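Chitin binding protein (Tectaria macrodonta, PDB 6IF7) binds chitin and copper and is possibly a lytic polysaccharide monooxygenase of the AA10 family, an insecticidal protein from a fern. Local coordinates at residues S88-F93 / G149-G154; Y110-G115 / A125-L130. All coordinates share one frame; numbering follows the deposited sequence.

Contact 1: S88-F93 / G149-G154; sequences SGASSF and GTTPSG
T151 faces the 88-93 loop and meets it with both backbone and side chain. T151 N gives a bond to A90 O at 2.8 Å (158° at the hydrogen), the donor tilted somewhat from the carbonyl plane, and T151 OG1 accepts one from A90 N at 3.0 Å. With chi1 at 56°, OG1 sits between the backbone N and the carbonyl carbon; one buried hydroxyl thus accepts from A90 N and also bonds the carbonyl of P87, just ahead of the segment. A90 O is further approached by the CA-H of T150.

The second close spot lies at S88. Its OG, anti to the backbone N at -179°, bonds P152 O at 2.7 Å in the carbonyl plane, on a lone pair, and it also meets the backbone N of K155. G89 N adds weak bonds to P152 O and T151 O. The chain is tight here: CB of S153 rests 3.4 Å from G89 CA, and a side chain on G89 would run into that CB, while its positive phi also suits glycine.

Toward S91 and G149 direct hydrogen bonds give way to water-mediated ones. S91 sets its CB against T150 OG1 and its CA-H toward G149 O. One water links A90 O, G149 O and F93 N; another accepts from G149 N and lies between S91 O and F93 O.

This is a surface contact of two loops running roughly antiparallel, one joining strands 84-86 and 95-99, the other strands 144-147 and 159-167. On the inner side T151 and F93 touch L86 of strand 84-86, F93 meets the ring of F95 on strand 95-99, and P152 packs on F132.

Contact 2: Y110-G115 / A125-L130; sequences YVTREG and ADLEEL
R113 lays its side chain along the backbone of 125-130 and has more surface buried here than any other residue. The chain runs extended from CG to NE, passing the carbonyls of A125 and L127; R113 NE makes a weak bond to L127 O at 2.8 Å, bent to 116° at the hydrogen. Over one guanidinium face comes OE1 of E128, 3.6 Å from R113 NH1: a salt bridge of charge alone, with the carboxylate plane turned 58° from the guanidinium. In E128, chi1 puts CG beside V111 CG1, and the bend at chi2 (-62°) brings the carboxylate over R113, with OE1 against R113 CG. Cut back to an alanine, R113 would probably leave the E128 carboxylate without its mate and the L127 carbonyl without its weak side-chain donor.

Beneath the side chains the backbones form a single beta bridge, T112 with L127. E128 N bonds V111 O at 2.9 Å, nearly straight, and R113 N bonds D126 O in the carbonyl plane at 2.8 Å.

Y110, next in buried area, presents a ring edge to the other segment: Y110 CD2 is 3.5 Å from E128 O, and E129 O lies in the ring plane by CE2. Its CB meets L127 CD1, while its OH bonds E108 and R55. Y110 belongs to the pocket around the bound glycan and touches an N-acetylglucosamine.

The contact is therefore held by straight backbone bonds inside, in which R113 N shares, whereas at the partly exposed side the guanidinium meets E128 by charge alone; E128 and the more distant E129 would probably partly offset the arginine's charge.

From the N terminus, the chain leaves strand 84-86, passes through 88-93, and runs by way of strands 95-99 and 105-111 into 110-115. A short excursion of nine residues returns to 125-130, so contact 2 closes a small loop before strand 133-136. The chain then continues to 149-154, where contact 1 closes the larger loop; contact 2 is nested inside it. Contact 1 joins connections that link strands of the four-stranded and the six-stranded sheet, while contact 2 fixes the turn at the end of strand 105-111. Their centres lie 15 Å apart, yet the contacts touch, with P152 CG 3.9 Å from V111 CG1.

Contact 1: S88-F93 / G149-G154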
loop_
_atom_site.group_PDB
_atom_site.type_symbol
_atom_site.label_atom_id
_atom_site.label_comp_id
_atom_site.label_asym_id
_atom_site.label_seq_id
_atom_site.Cartn_x
_atom_site.Cartn_y
_atom_site.Cartn_z
ATOM N N SER A 88 -5.894 -10.197 -13.477
ATOM C CA SER A 88 -7.096 -9.389 -13.578
ATOM C C SER A 88 -8.308 -10.322 -13.756
ATOM O O SER A 88 -8.229 -11.238 -14.551
ATOM C CB SER A 88 -6.962 -8.469 -14.795
ATOM O OG SER A 88 -8.090 -7.634 -14.939
ATOM N N GLY A 89 -9.402 -10.110 -13.016
ATOM C CA GLY A 89 -10.601 -10.967 -13.113
ATOM C C GLY A 89 -10.399 -12.370 -12.546
ATOM O O GLY A 89 -10.683 -13.362 -13.210
ATOM N N ALA A 90 -9.906 -12.457 -11.312
ATOM C CA ALA A 90 -9.693 -13.744 -10.636
ATOM C C ALA A 90 -9.967 -13.591 -9.168
ATOM O O ALA A 90 -9.799 -12.499 -8.614
ATOM C CB ALA A 90 -8.284 -14.250 -10.843
ATOM N N SER A 91 -10.381 -14.692 -8.543
ATOM C CA SER A 91 -10.777 -14.681 -7.131
ATOM C C SER A 91 -9.819 -15.419 -6.187
ATOM O O SER A 91 -10.047 -15.439 -4.985
ATOM C CB SER A 91 -12.182 -15.282 -7.002
ATOM O OG SER A 91 -12.142 -16.599 -7.490
ATOM N N SER A 92 -8.768 -16.030 -6.727
ATOM C CA SER A 92 -7.870 -16.857 -5.942
ATOM C C SER A 92 -6.557 -16.199 -5.479
ATOM O O SER A 92 -5.729 -16.864 -4.837
ATOM C CB SER A 92 -7.523 -18.088 -6.764
ATOM O OG SER A 92 -8.721 -18.759 -7.083
ATOM N N PHE A 93 -6.310 -14.933 -5.796
ATOM C CA PHE A 93 -5.017 -14.388 -5.394
ATOM C C PHE A 93 -4.904 -14.380 -3.872
ATOM O O PHE A 93 -5.839 -13.921 -3.211
ATOM C CB PHE A 93 -4.780 -13.014 -5.915
ATOM C CG PHE A 93 -3.373 -12.562 -5.717
ATOM C CD1 PHE A 93 -2.381 -12.965 -6.594
ATOM C CD2 PHE A 93 -3.022 -11.773 -4.612
ATOM C CE1 PHE A 93 -1.071 -12.538 -6.412
ATOM C CE2 PHE A 93 -1.707 -11.352 -4.425
ATOM C CZ PHE A 93 -0.736 -11.738 -5.326
ATOM N N GLY A 149 -10.642 -11.911 -2.316
ATOM C CA GLY A 149 -11.458 -11.059 -3.146
ATOM C C GLY A 149 -11.212 -11.334 -4.600
ATOM O O GLY A 149 -10.260 -12.031 -4.960
ATOM N N THR A 150 -12.082 -10.778 -5.428
ATOM C CA THR A 150 -11.962 -10.855 -6.867
ATOM C C THR A 150 -11.280 -9.570 -7.337
ATOM O O THR A 150 -11.713 -8.456 -6.996
ATOM C CB THR A 150 -13.337 -11.062 -7.524
ATOM O OG1 THR A 150 -13.874 -12.318 -7.101
ATOM C CG2 THR A 150 -13.229 -11.078 -9.067
ATOM N N THR A 151 -10.187 -9.734 -8.085
ATOM C CA THR A 151 -9.525 -8.615 -8.735
ATOM C C THR A 151 -10.408 -8.091 -9.853
ATOM O O THR A 151 -11.100 -8.879 -10.513
ATOM C CB THR A 151 -8.183 -9.039 -9.341
ATOM O OG1 THR A 151 -8.379 -10.132 -10.250
ATOM C CG2 THR A 151 -7.239 -9.446 -8.213
ATOM N N PRO A 152 -10.398 -6.767 -10.079
ATOM C CA PRO A 152 -11.204 -6.262 -11.197
ATOM C C PRO A 152 -10.677 -6.768 -12.562
ATOM O O PRO A 152 -9.460 -7.032 -12.715
ATOM C CB PRO A 152 -11.097 -4.730 -11.046
ATOM C CG PRO A 152 -10.522 -4.503 -9.686
ATOM C CD PRO A 152 -9.641 -5.678 -9.432
ATOM N N SER A 153 -11.589 -6.929 -13.522
ATOM C CA SER A 153 -11.355 -7.848 -14.649
ATOM C C SER A 153 -10.905 -7.289 -15.990
ATOM O O SER A 153 -10.444 -8.072 -16.830
ATOM C CB SER A 153 -12.564 -8.776 -14.868
ATOM O OG SER A 153 -13.725 -8.016 -15.041
ATOM N N GLY A 154 -10.969 -5.994 -16.229
ATOM C CA GLY A 154 -10.533 -5.528 -17.563
ATOM C C GLY A 154 -9.203 -4.823 -17.551
ATOM O O GLY A 154 -9.047 -3.815 -18.204
HETATM O O HOH W 1 -8.164 -12.805 -6.549
HETATM O O HOH W 2 -8.590 -13.829 -3.369
#

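Contact 2: Y110-G115 / A125-L130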
loop_
_atom_site.group_PDB
_atom_site.type_symbol
_atom_site.label_atom_id
_atom_site.label_comp_id
_atom_site.label_asym_id
_atom_site.label_seq_id
_atom_site.Cartn_x
_atom_site.Cartn_y
_atom_site.Cartn_z
ATOM N N TYR A 110 -8.282 -0.594 -2.802
ATOM C CA TYR A 110 -8.566 0.166 -4.011
ATOM C C TYR A 110 -7.535 -0.189 -5.047
ATOM O O TYR A 110 -6.381 -0.469 -4.700
ATOM C CB TYR A 110 -8.490 1.670 -3.743
ATOM C CG TYR A 110 -9.524 2.150 -2.737
ATOM C CD1 TYR A 110 -9.274 2.056 -1.352
ATOM C CD2 TYR A 110 -10.767 2.675 -3.153
ATOM C CE1 TYR A 110 -10.212 2.484 -0.423
ATOM C CE2 TYR A 110 -11.704 3.115 -2.223
ATOM C CZ TYR A 110 -11.422 3.016 -0.856
ATOM O OH TYR A 110 -12.317 3.437 0.096
ATOM N N VAL A 111 -7.946 -0.163 -6.311
ATOM C CA VAL A 111 -7.020 -0.232 -7.444
ATOM C C VAL A 111 -7.074 1.055 -8.275
ATOM O O VAL A 111 -8.113 1.735 -8.350
ATOM C CB VAL A 111 -7.314 -1.456 -8.353
ATOM C CG1 VAL A 111 -8.505 -1.207 -9.280
ATOM C CG2 VAL A 111 -6.076 -1.827 -9.151
ATOM N N THR A 112 -5.947 1.358 -8.913
ATOM C CA THR A 112 -5.850 2.459 -9.865
ATOM C C THR A 112 -6.777 2.238 -11.069
ATOM O O THR A 112 -6.943 1.110 -11.541
ATOM C CB THR A 112 -4.407 2.638 -10.384
ATOM O OG1 THR A 112 -3.838 1.350 -10.674
ATOM C CG2 THR A 112 -3.549 3.330 -9.354
ATOM N N ARG A 113 -7.368 3.330 -11.548
ATOM C CA ARG A 113 -8.231 3.309 -12.732
ATOM C C ARG A 113 -7.427 3.043 -14.026
ATOM O O ARG A 113 -6.204 3.219 -14.080
ATOM C CB ARG A 113 -8.911 4.664 -12.902
ATOM C CG ARG A 113 -9.893 5.071 -11.829
ATOM C CD ARG A 113 -9.974 6.595 -11.818
ATOM N NE ARG A 113 -10.914 7.148 -10.847
ATOM C CZ ARG A 113 -12.242 7.143 -10.967
ATOM N NH1 ARG A 113 -12.838 6.599 -12.024
ATOM N NH2 ARG A 113 -12.999 7.673 -10.009
ATOM N N GLU A 114 -8.136 2.659 -15.087
ATOM C CA GLU A 114 -7.498 2.450 -16.391
ATOM C C GLU A 114 -6.833 3.739 -16.824
ATOM O O GLU A 114 -7.337 4.829 -16.536
ATOM C CB GLU A 114 -8.515 1.986 -17.437
ATOM C CG GLU A 114 -9.070 0.571 -17.193
ATOM C CD GLU A 114 -8.017 -0.535 -17.231
ATOM O OE1 GLU A 114 -7.334 -0.803 -16.215
ATOM O OE2 GLU A 114 -7.876 -1.165 -18.286
ATOM N N GLY A 115 -5.666 3.624 -17.451
ATOM C CA GLY A 115 -4.922 4.807 -17.858
ATOM C C GLY A 115 -4.148 5.498 -16.750
ATOM O O GLY A 115 -3.705 6.626 -16.918
ATOM N N ALA A 125 -8.048 10.885 -7.430
ATOM C CA ALA A 125 -8.753 10.633 -8.690
ATOM C C ALA A 125 -8.096 9.557 -9.584
ATOM O O ALA A 125 -8.755 9.045 -10.489
ATOM C CB ALA A 125 -8.897 11.940 -9.463
ATOM N N ASP A 126 -6.827 9.216 -9.343
ATOM C CA ASP A 126 -6.191 8.035 -9.989
ATOM C C ASP A 126 -6.749 6.680 -9.523
ATOM O O ASP A 126 -6.656 5.701 -10.246
ATOM C CB ASP A 126 -4.658 8.066 -9.828
ATOM C CG ASP A 126 -4.033 9.337 -10.417
ATOM O OD1 ASP A 126 -4.432 9.740 -11.511
ATOM O OD2 ASP A 126 -3.161 9.950 -9.781
ATOM N N LEU A 127 -7.350 6.623 -8.332
ATOM C CA LEU A 127 -7.957 5.364 -7.819
ATOM C C LEU A 127 -9.407 5.218 -8.199
ATOM O O LEU A 127 -10.092 6.204 -8.331
ATOM C CB LEU A 127 -7.887 5.309 -6.304
ATOM C CG LEU A 127 -6.499 5.285 -5.678
ATOM C CD1 LEU A 127 -6.683 5.390 -4.176
ATOM C CD2 LEU A 127 -5.715 4.043 -6.044
ATOM N N GLU A 128 -9.882 3.981 -8.324
ATOM C CA GLU A 128 -11.319 3.741 -8.430
ATOM C C GLU A 128 -12.050 4.331 -7.210
ATOM O O GLU A 128 -11.483 4.379 -6.121
ATOM C CB GLU A 128 -11.631 2.241 -8.543
ATOM C CG GLU A 128 -11.186 1.543 -9.825
ATOM C CD GLU A 128 -11.832 2.083 -11.101
ATOM O OE1 GLU A 128 -12.403 3.190 -11.126
ATOM O OE2 GLU A 128 -11.751 1.397 -12.125
ATOM N N GLU A 129 -13.297 4.766 -7.390
ATOM C CA GLU A 129 -14.066 5.384 -6.297
ATOM C C GLU A 129 -14.393 4.386 -5.232
ATOM O O GLU A 129 -14.374 4.724 -4.069
ATOM C CB GLU A 129 -15.383 6.014 -6.766
ATOM C CG GLU A 129 -15.181 7.099 -7.804
ATOM C CD GLU A 129 -16.276 8.146 -7.822
ATOM O OE1 GLU A 129 -17.097 8.142 -8.780
ATOM O OE2 GLU A 129 -16.301 8.969 -6.878
ATOM N N LEU A 130 -14.669 3.157 -5.633
ATOM C CA LEU A 130 -15.086 2.121 -4.706
ATOM C C LEU A 130 -14.030 1.056 -4.506
ATOM O O LEU A 130 -13.327 0.699 -5.448
ATOM C CB LEU A 130 -16.350 1.444 -5.242
ATOM C CG LEU A 130 -17.596 2.326 -5.397
ATOM C CD1 LEU A 130 -18.785 1.410 -5.512
ATOM C CD2 LEU A 130 -17.798 3.282 -4.237
HETATM O O HOH W 3 -10.909 -0.368 -6.302
#